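Local coordinates for protein WbmS, polysaccharide deacetylase involved in O-antigen biosynthesis (Bordetella bronchiseptica, PDB 3HFT) that probably removes acetyl groups from sugars during O-antigen biosynthesis, as a zinc-binding member of the polysaccharide deacetylase family, at residues A22-I27 against L144-N149; F43-A48 against F70-T75; P93-L98 against V124-L129; Y175-D180 against L205-I210. One frame throughout, in Å; residues are numbered along the deposited sequence.

Contact 1. Residues A22-I27 against L144-N149; sequences ARISDI and LRYDCN
A tyrosine reaching from the short strand 146-147 into a 3-10 turn makes this largely buried contact, which joins the N-terminal loop ahead of strand 39-44 to the second, smaller sheet of the fold. The hydroxyl at the end of Tyr146 donates to the backbone carbonyl of Ile27, with OH and O 2.7 Å apart. The donor lies in the carbonyl plane and the C=O...O angle is 157°, so the phenol closes onto the exit of the turn. One ring face lies under the turn itself, with Ile24 O 3.8 Å above the plane and displaced toward the rim. At the CE2 side the ring meets the backbone of Ser25, whose hydroxyl turns elsewhere, to Glu88. Ile27 CB lies 3.9 Å from Tyr146 CE1. Asp26 braces the turn, alongside its backbone bonds, by taking the backbone N of Arg23 and forming a salt bridge with its guanidinium.

Around Cys148, Asp147 OD1 accepts from Asn149 N, an Asx turn, and is salt-bridged to Arg172. Nearer the strand the contact becomes apolar. Ile24 CG2 stands anti to its own backbone N (chi1 -65° for CG1), which brings this methyl to 3.6 Å from Tyr146 CB and 3.9 Å from Cys148 SG. This is plain structural packing away from the metal: the N-terminal loop lies between strand 39-44 of the main sheet and strands 123-124 and 146-147 of the small mixed sheet.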
# COMPACT_ATOMS: atom_id res chain seq x y z
N ALA A 22 13.43 -18.30 -3.03
CA ALA A 22 12.28 -18.96 -2.45
C ALA A 22 10.99 -18.55 -3.15
O ALA A 22 10.97 -17.65 -3.99
CB ALA A 22 12.24 -18.65 -0.95
N ARG A 23 9.92 -19.27 -2.81
CA ARG A 23 8.57 -18.96 -3.25
C ARG A 23 7.88 -18.09 -2.20
O ARG A 23 8.18 -18.19 -1.01
CB ARG A 23 7.79 -20.25 -3.41
CG ARG A 23 8.45 -21.20 -4.39
CD ARG A 23 7.80 -22.54 -4.31
NE ARG A 23 7.99 -23.13 -3.01
CZ ARG A 23 8.64 -24.26 -2.75
NH1 ARG A 23 9.18 -24.99 -3.71
NH2 ARG A 23 8.72 -24.67 -1.51
N ILE A 24 6.94 -17.26 -2.62
CA ILE A 24 6.21 -16.44 -1.63
C ILE A 24 5.58 -17.32 -0.53
O ILE A 24 5.66 -16.98 0.65
CB ILE A 24 5.15 -15.51 -2.32
CG1 ILE A 24 5.84 -14.46 -3.23
CG2 ILE A 24 4.21 -14.85 -1.29
CD1 ILE A 24 6.57 -13.29 -2.48
N SER A 25 5.00 -18.48 -0.88
CA SER A 25 4.37 -19.32 0.15
C SER A 25 5.36 -20.00 1.09
O SER A 25 4.95 -20.68 2.04
CB SER A 25 3.51 -20.39 -0.50
OG SER A 25 4.26 -21.10 -1.47
N ASP A 26 6.66 -19.79 0.88
CA ASP A 26 7.67 -20.32 1.81
C ASP A 26 7.82 -19.39 3.03
O ASP A 26 8.42 -19.77 4.01
CB ASP A 26 9.03 -20.48 1.13
CG ASP A 26 9.04 -21.55 0.06
OD1 ASP A 26 8.40 -22.60 0.23
OD2 ASP A 26 9.75 -21.37 -0.95
N ILE A 27 7.25 -18.18 2.97
CA ILE A 27 7.34 -17.22 4.08
C ILE A 27 6.53 -17.75 5.26
O ILE A 27 5.35 -18.08 5.12
CB ILE A 27 6.79 -15.84 3.67
CG1 ILE A 27 7.70 -15.25 2.58
CG2 ILE A 27 6.67 -14.87 4.89
CD1 ILE A 27 7.11 -14.07 1.79
N LEU A 144 -6.86 -16.72 0.32
CA LEU A 144 -5.55 -16.22 -0.05
C LEU A 144 -4.84 -15.87 1.26
O LEU A 144 -5.48 -15.41 2.21
CB LEU A 144 -5.68 -14.98 -0.97
CG LEU A 144 -6.27 -15.26 -2.37
CD1 LEU A 144 -6.56 -13.98 -3.15
CD2 LEU A 144 -5.34 -16.16 -3.17
N ARG A 145 -3.54 -16.13 1.34
CA ARG A 145 -2.79 -15.87 2.56
C ARG A 145 -1.72 -14.84 2.39
O ARG A 145 -1.29 -14.24 3.37
CB ARG A 145 -2.11 -17.13 3.10
N TYR A 146 -1.20 -14.65 1.19
CA TYR A 146 -0.13 -13.70 1.02
C TYR A 146 -0.51 -12.56 0.08
O TYR A 146 -0.71 -12.79 -1.12
CB TYR A 146 1.09 -14.40 0.44
CG TYR A 146 1.60 -15.49 1.32
CD1 TYR A 146 2.47 -15.20 2.36
CD2 TYR A 146 1.18 -16.78 1.16
CE1 TYR A 146 2.93 -16.20 3.18
CE2 TYR A 146 1.64 -17.79 1.98
CZ TYR A 146 2.52 -17.49 2.98
OH TYR A 146 2.98 -18.47 3.81
N ASP A 147 -0.55 -11.34 0.60
CA ASP A 147 -0.77 -10.16 -0.22
C ASP A 147 0.58 -9.54 -0.63
O ASP A 147 1.43 -9.28 0.22
CB ASP A 147 -1.64 -9.14 0.51
CG ASP A 147 -1.72 -7.83 -0.24
OD1 ASP A 147 -0.80 -6.99 -0.05
OD2 ASP A 147 -2.70 -7.68 -1.02
N CYS A 148 0.78 -9.33 -1.93
CA CYS A 148 2.03 -8.84 -2.48
C CYS A 148 1.85 -7.49 -3.16
O CYS A 148 2.55 -7.18 -4.11
CB CYS A 148 2.59 -9.85 -3.48
SG CYS A 148 2.97 -11.43 -2.64
N ASN A 149 0.97 -6.65 -2.60
CA ASN A 149 0.58 -5.37 -3.22
C ASN A 149 1.31 -4.09 -2.76
O ASN A 149 1.12 -3.04 -3.35
CB ASN A 149 -0.92 -5.17 -3.02
CG ASN A 149 -1.74 -5.96 -4.03
OD1 ASN A 149 -1.48 -5.85 -5.21
ND2 ASN A 149 -2.73 -6.71 -3.58

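Contact 2. Residues F43-A48 against F70-T75; sequences FDIDWA and FATHST. With EDO (1,2-ethanediol), chain D.
The indole of Trp47 carries Thr72 on one face: Thr72 CB sits 3.7 Å from the centroid of the five-membered ring and 13° off its normal, a CH-pi contact, while CG2 extends over the six-membered ring. At the indole edge a water lies in plane, accepting from Trp47 NE1 and donating to Thr72 O. The His73 imidazole is nearly parallel to the indole, planes 19° apart, but slid so far aside that the rings barely overlap. A second water lies in plane at its edge, joining NE2 to Ala48 O. The Phe70 ring has Asp44 OD1 obliquely against CD2 at 3.4 Å; that carboxylate pairs with Arg125.

Thr72 OG1 occupies the place between backbone N and carbonyl carbon (chi1 44°), where it takes Trp47 N at 2.9 Å. This bond holds the type I' turn from Ile45 to Ala48 against the loop after strand 67-71, while His73 ND1, hydrogen-bonded to Thr72 OG1 at 2.7 Å, orients the hydroxyl from its own side. The two strands are the parallel neighbours of a beta-alpha-beta unit crossing through helix 50-63, paired by Phe70 N to Phe43 O (2.7 Å) and Ile45 N to Phe70 O (3.2 Å). On the turn, Asp46 binds the zinc ion through OD1 together with His92 and His127, and its OD2 accepts from an ethanediol hydroxyl at 2.6 Å. Ile45 places CG2 near His73 CE1 and CD1 against Ala71.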
# COMPACT_ATOMS: atom_id res chain seq x y z
N PHE A 43 6.81 -12.89 -10.89
CA PHE A 43 6.49 -12.56 -12.25
C PHE A 43 5.02 -12.25 -12.43
O PHE A 43 4.19 -13.09 -12.20
CB PHE A 43 6.92 -13.74 -13.14
CG PHE A 43 8.40 -13.99 -13.09
CD1 PHE A 43 9.24 -13.33 -13.96
CD2 PHE A 43 8.94 -14.84 -12.15
CE1 PHE A 43 10.61 -13.49 -13.88
CE2 PHE A 43 10.29 -15.03 -12.05
CZ PHE A 43 11.13 -14.35 -12.91
N ASP A 44 4.73 -11.01 -12.78
CA ASP A 44 3.40 -10.56 -13.13
C ASP A 44 3.26 -10.81 -14.65
O ASP A 44 3.91 -10.14 -15.49
CB ASP A 44 3.24 -9.07 -12.85
CG ASP A 44 3.20 -8.74 -11.36
OD1 ASP A 44 3.13 -9.66 -10.53
OD2 ASP A 44 3.23 -7.53 -11.04
N ILE A 45 2.46 -11.79 -15.00
CA ILE A 45 2.39 -12.29 -16.38
C ILE A 45 1.86 -11.20 -17.34
O ILE A 45 2.34 -11.08 -18.45
CB ILE A 45 1.66 -13.64 -16.42
CG1 ILE A 45 2.51 -14.70 -15.66
CG2 ILE A 45 1.37 -14.10 -17.89
CD1 ILE A 45 1.85 -16.11 -15.55
N ASP A 46 0.92 -10.39 -16.88
CA ASP A 46 0.36 -9.26 -17.65
C ASP A 46 0.01 -9.60 -19.09
O ASP A 46 0.40 -8.89 -20.03
CB ASP A 46 1.28 -8.04 -17.59
CG ASP A 46 1.19 -7.33 -16.26
OD1 ASP A 46 0.73 -7.99 -15.30
OD2 ASP A 46 1.57 -6.15 -16.16
N TRP A 47 -0.75 -10.67 -19.27
CA TRP A 47 -1.30 -11.03 -20.58
C TRP A 47 -0.26 -11.27 -21.67
O TRP A 47 -0.58 -11.17 -22.85
CB TRP A 47 -2.35 -9.98 -21.04
CG TRP A 47 -3.45 -9.83 -20.03
CD1 TRP A 47 -4.57 -10.61 -19.91
CD2 TRP A 47 -3.50 -8.90 -18.93
NE1 TRP A 47 -5.31 -10.21 -18.84
CE2 TRP A 47 -4.69 -9.17 -18.21
CE3 TRP A 47 -2.66 -7.87 -18.48
CZ2 TRP A 47 -5.06 -8.44 -17.08
CZ3 TRP A 47 -3.04 -7.15 -17.36
CH2 TRP A 47 -4.23 -7.44 -16.68
N ALA A 48 0.96 -11.62 -21.30
CA ALA A 48 1.99 -11.94 -22.30
C ALA A 48 1.57 -13.07 -23.23
O ALA A 48 0.95 -14.06 -22.83
CB ALA A 48 3.29 -12.31 -21.59
N PHE A 70 2.33 -14.72 -11.09
CA PHE A 70 0.96 -14.23 -10.89
C PHE A 70 0.19 -14.23 -12.21
O PHE A 70 0.52 -13.47 -13.12
CB PHE A 70 0.98 -12.87 -10.20
CG PHE A 70 1.52 -12.92 -8.82
CD1 PHE A 70 0.78 -13.48 -7.77
CD2 PHE A 70 2.75 -12.36 -8.52
CE1 PHE A 70 1.29 -13.49 -6.51
CE2 PHE A 70 3.23 -12.38 -7.24
CZ PHE A 70 2.51 -12.96 -6.25
N ALA A 71 -0.81 -15.11 -12.31
CA ALA A 71 -1.51 -15.36 -13.59
C ALA A 71 -2.61 -14.35 -13.87
O ALA A 71 -3.41 -13.99 -12.99
CB ALA A 71 -2.11 -16.79 -13.60
N THR A 72 -2.65 -13.90 -15.12
CA THR A 72 -3.64 -12.96 -15.59
C THR A 72 -4.75 -13.61 -16.40
O THR A 72 -5.87 -13.12 -16.45
CB THR A 72 -3.00 -11.86 -16.49
OG1 THR A 72 -2.06 -12.46 -17.41
CG2 THR A 72 -2.28 -10.81 -15.64
N HIS A 73 -4.43 -14.72 -17.03
CA HIS A 73 -5.33 -15.29 -18.03
C HIS A 73 -5.05 -16.77 -18.20
O HIS A 73 -4.05 -17.29 -17.71
CB HIS A 73 -5.13 -14.54 -19.33
CG HIS A 73 -3.79 -14.77 -19.94
ND1 HIS A 73 -2.67 -14.06 -19.56
CD2 HIS A 73 -3.39 -15.65 -20.89
CE1 HIS A 73 -1.64 -14.48 -20.28
NE2 HIS A 73 -2.04 -15.46 -21.07
N SER A 74 -5.96 -17.45 -18.88
CA SER A 74 -5.83 -18.85 -19.05
C SER A 74 -4.87 -19.14 -20.21
O SER A 74 -5.01 -18.55 -21.28
CB SER A 74 -7.19 -19.45 -19.35
OG SER A 74 -7.03 -20.83 -19.52
N THR A 75 -3.92 -20.04 -19.98
CA THR A 75 -2.98 -20.53 -21.00
C THR A 75 -2.46 -21.90 -20.59
O THR A 75 -2.28 -22.17 -19.40
CB THR A 75 -1.76 -19.60 -21.19
OG1 THR A 75 -0.70 -20.35 -21.81
CG2 THR A 75 -1.26 -19.04 -19.85
C1 EDO D . 4.04 -2.78 -18.38
O1 EDO D . 5.28 -2.19 -17.99
C2 EDO D . 4.13 -4.31 -18.26
O2 EDO D . 2.82 -4.89 -18.09
O HOH W 1 -7.89 -11.86 -18.36
O HOH W 2 0.34 -16.63 -22.15

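Contact 3. Residues P93-L98 against V124-L129; sequences PNFNPL and VRSHSL. With EDO (1,2-ethanediol), chain F.
The touching parts, 93-96 and 124-128, run 20° apart and are joined by His127 N donating to Pro93 O at 2.9 Å. A water ties them again, donating to Pro93 O and His127 O and accepting from Phe95 N. The His127 side chain has CG anti to its backbone N (chi1 -177°), which lays it beside Asn94; the amide and ring planes are 87° apart, and Asn94 OD1 meets the ring edge 3.5 Å from His127 CD2. The same OD1 caps the following helix by accepting from Asn96 N. Asn96 crosses the imidazole at about a right angle, and its ND2 donates to Ser128 OG at 3.0 Å, the acceptor lying in the amide plane. Ser128 OG also stands over one face of the imidazole. Asn94, Asn96 and Ser128 thus line part of a ring that ligates the zinc ion through ND1, with Asp46 and His92. An ethanediol O1 accepts from Ser128 N at 2.7 Å, in the pocket beside the metal. Away from the metal, Pro93 CD packs on Val124 CG2 at 3.7 Å, and the Phe95 ring edge faces Ser126 OG, which bonds to Val130. Helix 107-115 covers Pro93 and Phe95, while helix 133-141 packs on Phe95, Val124 and Ser126.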
# COMPACT_ATOMS: atom_id res chain seq x y z
N PRO A 93 -5.37 -10.49 -10.43
CA PRO A 93 -6.69 -9.96 -10.77
C PRO A 93 -6.57 -8.52 -11.27
O PRO A 93 -5.71 -7.76 -10.79
CB PRO A 93 -7.44 -10.01 -9.44
CG PRO A 93 -6.40 -9.88 -8.42
CD PRO A 93 -5.25 -10.69 -8.97
N ASN A 94 -7.45 -8.15 -12.21
CA ASN A 94 -7.47 -6.82 -12.78
C ASN A 94 -8.72 -6.05 -12.43
O ASN A 94 -9.80 -6.27 -13.03
CB ASN A 94 -7.37 -6.90 -14.29
CG ASN A 94 -7.30 -5.53 -14.93
OD1 ASN A 94 -6.98 -4.52 -14.29
ND2 ASN A 94 -7.56 -5.50 -16.22
N PHE A 95 -8.58 -5.14 -11.46
CA PHE A 95 -9.70 -4.34 -11.00
C PHE A 95 -9.73 -2.95 -11.62
O PHE A 95 -10.63 -2.17 -11.30
CB PHE A 95 -9.68 -4.20 -9.48
CG PHE A 95 -9.63 -5.51 -8.72
CD1 PHE A 95 -10.66 -6.44 -8.81
CD2 PHE A 95 -8.57 -5.77 -7.85
CE1 PHE A 95 -10.61 -7.64 -8.09
CE2 PHE A 95 -8.53 -6.95 -7.10
CZ PHE A 95 -9.55 -7.90 -7.23
N ASN A 96 -8.81 -2.66 -12.54
CA ASN A 96 -8.75 -1.36 -13.20
C ASN A 96 -10.06 -0.93 -13.85
O ASN A 96 -10.45 0.23 -13.74
CB ASN A 96 -7.61 -1.28 -14.24
CG ASN A 96 -6.26 -1.00 -13.62
OD1 ASN A 96 -6.18 -0.54 -12.46
ND2 ASN A 96 -5.19 -1.26 -14.38
N PRO A 97 -10.75 -1.84 -14.53
CA PRO A 97 -12.03 -1.40 -15.12
C PRO A 97 -13.03 -0.81 -14.12
O PRO A 97 -13.89 -0.02 -14.48
CB PRO A 97 -12.59 -2.69 -15.74
CG PRO A 97 -11.35 -3.52 -16.01
CD PRO A 97 -10.45 -3.24 -14.86
N LEU A 98 -12.89 -1.17 -12.85
CA LEU A 98 -13.79 -0.65 -11.83
C LEU A 98 -13.48 0.83 -11.58
O LEU A 98 -14.36 1.62 -11.22
CB LEU A 98 -13.65 -1.45 -10.55
CG LEU A 98 -13.89 -2.96 -10.65
CD1 LEU A 98 -13.69 -3.58 -9.27
CD2 LEU A 98 -15.27 -3.28 -11.19
N VAL A 124 -1.33 -13.50 -3.98
CA VAL A 124 -1.94 -12.58 -4.91
C VAL A 124 -1.21 -11.25 -4.99
O VAL A 124 -0.73 -10.72 -3.98
CB VAL A 124 -3.44 -12.29 -4.53
CG1 VAL A 124 -3.55 -11.75 -3.08
CG2 VAL A 124 -4.09 -11.31 -5.51
N ARG A 125 -1.14 -10.72 -6.21
CA ARG A 125 -0.72 -9.33 -6.43
C ARG A 125 -1.72 -8.80 -7.43
O ARG A 125 -2.03 -9.49 -8.42
CB ARG A 125 0.69 -9.20 -6.98
CG ARG A 125 1.10 -7.73 -7.14
CD ARG A 125 2.49 -7.67 -7.68
NE ARG A 125 3.49 -8.06 -6.70
CZ ARG A 125 4.59 -8.76 -6.99
NH1 ARG A 125 4.79 -9.26 -8.20
NH2 ARG A 125 5.47 -9.00 -6.04
N SER A 126 -2.25 -7.61 -7.15
CA SER A 126 -3.24 -6.98 -8.03
C SER A 126 -2.59 -6.27 -9.20
O SER A 126 -1.57 -5.60 -9.03
CB SER A 126 -4.09 -5.96 -7.28
OG SER A 126 -4.81 -6.58 -6.22
N HIS A 127 -3.19 -6.40 -10.39
CA HIS A 127 -2.73 -5.63 -11.52
C HIS A 127 -2.88 -4.17 -11.14
O HIS A 127 -3.90 -3.78 -10.53
CB HIS A 127 -3.52 -5.91 -12.80
CG HIS A 127 -2.97 -5.15 -13.96
ND1 HIS A 127 -1.66 -5.31 -14.38
CD2 HIS A 127 -3.51 -4.19 -14.75
CE1 HIS A 127 -1.44 -4.50 -15.41
NE2 HIS A 127 -2.54 -3.80 -15.64
N SER A 128 -1.84 -3.39 -11.43
CA SER A 128 -1.78 -1.96 -11.06
C SER A 128 -1.85 -1.70 -9.54
O SER A 128 -2.12 -0.57 -9.11
CB SER A 128 -2.81 -1.14 -11.81
OG SER A 128 -2.48 -1.20 -13.20
N LEU A 129 -1.62 -2.75 -8.76
CA LEU A 129 -1.55 -2.65 -7.30
C LEU A 129 -2.82 -2.07 -6.73
O LEU A 129 -2.80 -1.30 -5.76
CB LEU A 129 -0.29 -1.85 -6.91
CG LEU A 129 1.05 -2.43 -7.41
CD1 LEU A 129 2.26 -1.68 -6.83
CD2 LEU A 129 1.17 -3.93 -7.09
C1 EDO F . 1.55 -4.20 -11.18
O1 EDO F . 0.62 -3.95 -12.25
C2 EDO F . 2.81 -4.81 -11.79
O2 EDO F . 2.50 -5.84 -12.78
O HOH W 3 -6.17 -5.03 -10.04

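Contact 4. Residues Y175-D180 against L205-I210; sequences YLWEDD and LDFHPI. With EDO (1,2-ethanediol), chain F; EDO (1,2-ethanediol), chain D.
Trp177 and Phe207 form the apolar centre, with Trp177 CZ3 lying over one face of the Phe207 ring, 3.5 Å from Phe207 CE2, and the planes inclined at 42°. Leu205 CD2 fills in against Trp177 CB, and Phe248 of helix 245-256 stacks on the indole. Asp206 N to Trp177 O (2.8 Å) and Asp179 N to Asp206 O (3.1 Å) pair the strands in parallel. These are neighbours at one margin of the main sheet, 177-178 outermost and weakly bonded, in a beta-alpha-beta unit through helix 179-185, and both run into helices, where Glu178 and His208 take the N-cap positions. There Asp179 grips His208 with both carboxylate oxygens: OD2 takes the backbone N at 2.8 Å, and OD1 takes ND1 at 2.7 Å through its syn lone pair. Carboxylate and imidazole are nearly coplanar, 22° apart, which fixes the ring's rotation and places NE2 at the pocket, donating to an ethanediol O2 at 2.6 Å. A second ethanediol lies over one imidazole face. Tyr175 OH donates to Glu178 OE1 at 2.7 Å; Glu178 OE1 and Asp206 OD2, 3.3 Å apart, are acceptors that crowd without bonding, and Arg125 makes a long, weak ion pair with Asp206.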
# COMPACT_ATOMS: atom_id res chain seq x y z
N TYR A 175 7.43 -5.51 -1.55
CA TYR A 175 8.47 -5.75 -2.54
C TYR A 175 9.17 -4.48 -2.91
O TYR A 175 8.64 -3.38 -2.70
CB TYR A 175 7.94 -6.50 -3.76
CG TYR A 175 7.04 -5.79 -4.75
CD1 TYR A 175 5.69 -5.61 -4.50
CD2 TYR A 175 7.53 -5.42 -5.97
CE1 TYR A 175 4.85 -5.03 -5.43
CE2 TYR A 175 6.69 -4.87 -6.93
CZ TYR A 175 5.36 -4.68 -6.66
OH TYR A 175 4.52 -4.18 -7.63
N LEU A 176 10.43 -4.63 -3.33
CA LEU A 176 11.34 -3.49 -3.37
C LEU A 176 11.95 -3.11 -4.73
O LEU A 176 12.65 -2.10 -4.85
CB LEU A 176 12.46 -3.73 -2.33
CG LEU A 176 13.31 -5.01 -2.32
CD1 LEU A 176 13.98 -5.34 -3.68
CD2 LEU A 176 14.35 -4.96 -1.17
N TRP A 177 11.65 -3.89 -5.76
CA TRP A 177 12.18 -3.66 -7.10
C TRP A 177 11.22 -4.23 -8.14
O TRP A 177 10.61 -5.31 -7.92
CB TRP A 177 13.57 -4.29 -7.24
CG TRP A 177 14.34 -3.84 -8.49
CD1 TRP A 177 15.34 -2.91 -8.53
CD2 TRP A 177 14.25 -4.39 -9.81
NE1 TRP A 177 15.82 -2.79 -9.82
CE2 TRP A 177 15.17 -3.69 -10.62
CE3 TRP A 177 13.42 -5.35 -10.41
CZ2 TRP A 177 15.32 -3.95 -12.00
CZ3 TRP A 177 13.57 -5.61 -11.78
CH2 TRP A 177 14.51 -4.89 -12.55
N GLU A 178 11.05 -3.50 -9.24
CA GLU A 178 10.18 -3.91 -10.35
C GLU A 178 10.79 -3.33 -11.63
O GLU A 178 11.32 -2.19 -11.64
CB GLU A 178 8.74 -3.46 -10.13
CG GLU A 178 7.77 -3.77 -11.26
CD GLU A 178 6.35 -3.36 -10.95
OE1 GLU A 178 5.95 -3.44 -9.76
OE2 GLU A 178 5.63 -2.95 -11.90
N ASP A 179 10.73 -4.10 -12.69
CA ASP A 179 11.38 -3.71 -13.96
C ASP A 179 10.87 -2.42 -14.55
O ASP A 179 11.69 -1.52 -14.87
CB ASP A 179 11.48 -4.87 -15.00
CG ASP A 179 10.16 -5.58 -15.29
OD1 ASP A 179 9.09 -5.06 -14.94
OD2 ASP A 179 10.19 -6.67 -15.91
N ASP A 180 9.57 -2.30 -14.75
CA ASP A 180 9.04 -1.06 -15.30
C ASP A 180 9.20 0.12 -14.34
O ASP A 180 9.49 1.24 -14.77
CB ASP A 180 7.60 -1.21 -15.83
CG ASP A 180 6.64 -1.78 -14.83
OD1 ASP A 180 7.04 -2.19 -13.72
OD2 ASP A 180 5.46 -1.90 -15.19
N LEU A 205 11.33 -9.17 -5.80
CA LEU A 205 11.47 -8.43 -7.06
C LEU A 205 10.35 -8.86 -7.98
O LEU A 205 9.93 -10.02 -7.95
CB LEU A 205 12.84 -8.69 -7.71
CG LEU A 205 14.09 -8.24 -6.94
CD1 LEU A 205 14.60 -9.35 -5.99
CD2 LEU A 205 15.21 -7.85 -7.87
N ASP A 206 9.87 -7.92 -8.79
CA ASP A 206 8.79 -8.17 -9.73
C ASP A 206 9.25 -7.91 -11.17
O ASP A 206 9.65 -6.79 -11.52
CB ASP A 206 7.62 -7.25 -9.41
CG ASP A 206 6.38 -7.50 -10.27
OD1 ASP A 206 6.33 -8.51 -11.00
OD2 ASP A 206 5.44 -6.67 -10.12
N PHE A 207 9.17 -8.96 -12.00
CA PHE A 207 9.50 -8.87 -13.44
C PHE A 207 8.27 -9.18 -14.29
O PHE A 207 7.43 -9.97 -13.90
CB PHE A 207 10.57 -9.88 -13.82
CG PHE A 207 11.94 -9.59 -13.23
CD1 PHE A 207 12.29 -10.07 -11.99
CD2 PHE A 207 12.88 -8.89 -13.97
CE1 PHE A 207 13.58 -9.83 -11.48
CE2 PHE A 207 14.15 -8.63 -13.47
CZ PHE A 207 14.49 -9.09 -12.22
N HIS A 208 8.22 -8.59 -15.47
CA HIS A 208 7.21 -8.90 -16.49
C HIS A 208 7.88 -9.63 -17.65
O HIS A 208 8.92 -9.19 -18.14
CB HIS A 208 6.54 -7.63 -17.01
CG HIS A 208 5.86 -6.85 -15.94
ND1 HIS A 208 6.53 -5.94 -15.15
CD2 HIS A 208 4.59 -6.88 -15.49
CE1 HIS A 208 5.69 -5.43 -14.26
NE2 HIS A 208 4.50 -5.99 -14.44
N PRO A 209 7.29 -10.75 -18.08
CA PRO A 209 7.78 -11.51 -19.22
C PRO A 209 8.08 -10.64 -20.44
O PRO A 209 9.14 -10.82 -21.05
CB PRO A 209 6.64 -12.50 -19.47
CG PRO A 209 6.16 -12.82 -18.11
CD PRO A 209 6.21 -11.47 -17.38
N ILE A 210 7.20 -9.68 -20.74
CA ILE A 210 7.41 -8.79 -21.87
C ILE A 210 8.73 -8.03 -21.73
O ILE A 210 9.47 -7.88 -22.70
CB ILE A 210 6.20 -7.82 -22.14
CG1 ILE A 210 6.35 -7.19 -23.53
CG2 ILE A 210 6.02 -6.72 -21.00
CD1 ILE A 210 6.42 -8.23 -24.74
C1 EDO F . 1.55 -4.20 -11.18
O1 EDO F . 0.62 -3.95 -12.25
C2 EDO F . 2.81 -4.81 -11.79
O2 EDO F . 2.50 -5.84 -12.78
C1 EDO D . 4.04 -2.78 -18.38
O1 EDO D . 5.28 -2.19 -17.99
C2 EDO D . 4.13 -4.31 -18.26
O2 EDO D . 2.82 -4.89 -18.09

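In the fold
Contacts 2 and 4 share the main parallel sheet through neighbouring strands 39-44 and 203-207, their centres about 13 Å apart. Contact 3 sits about 12 Å from contact 2; together they supply two of the three zinc ligands, while contact 4 brings His208 beside the metal. Arg125 of contact 3 connects the three, by a salt bridge to Asp44 and a weaker, longer pairing with Asp206. Contact 1 lies about 17 Å from contacts 2 and 3; Asn149 and Cys148 bond to segment 124-129. Contacts 2 and 3 are nested inside the loop closed by contact 1; contact 4 follows. Strand ends of contacts 2 and 4 and loops of contact 3 converge on one metal pocket, consistent with a deacetylase active site.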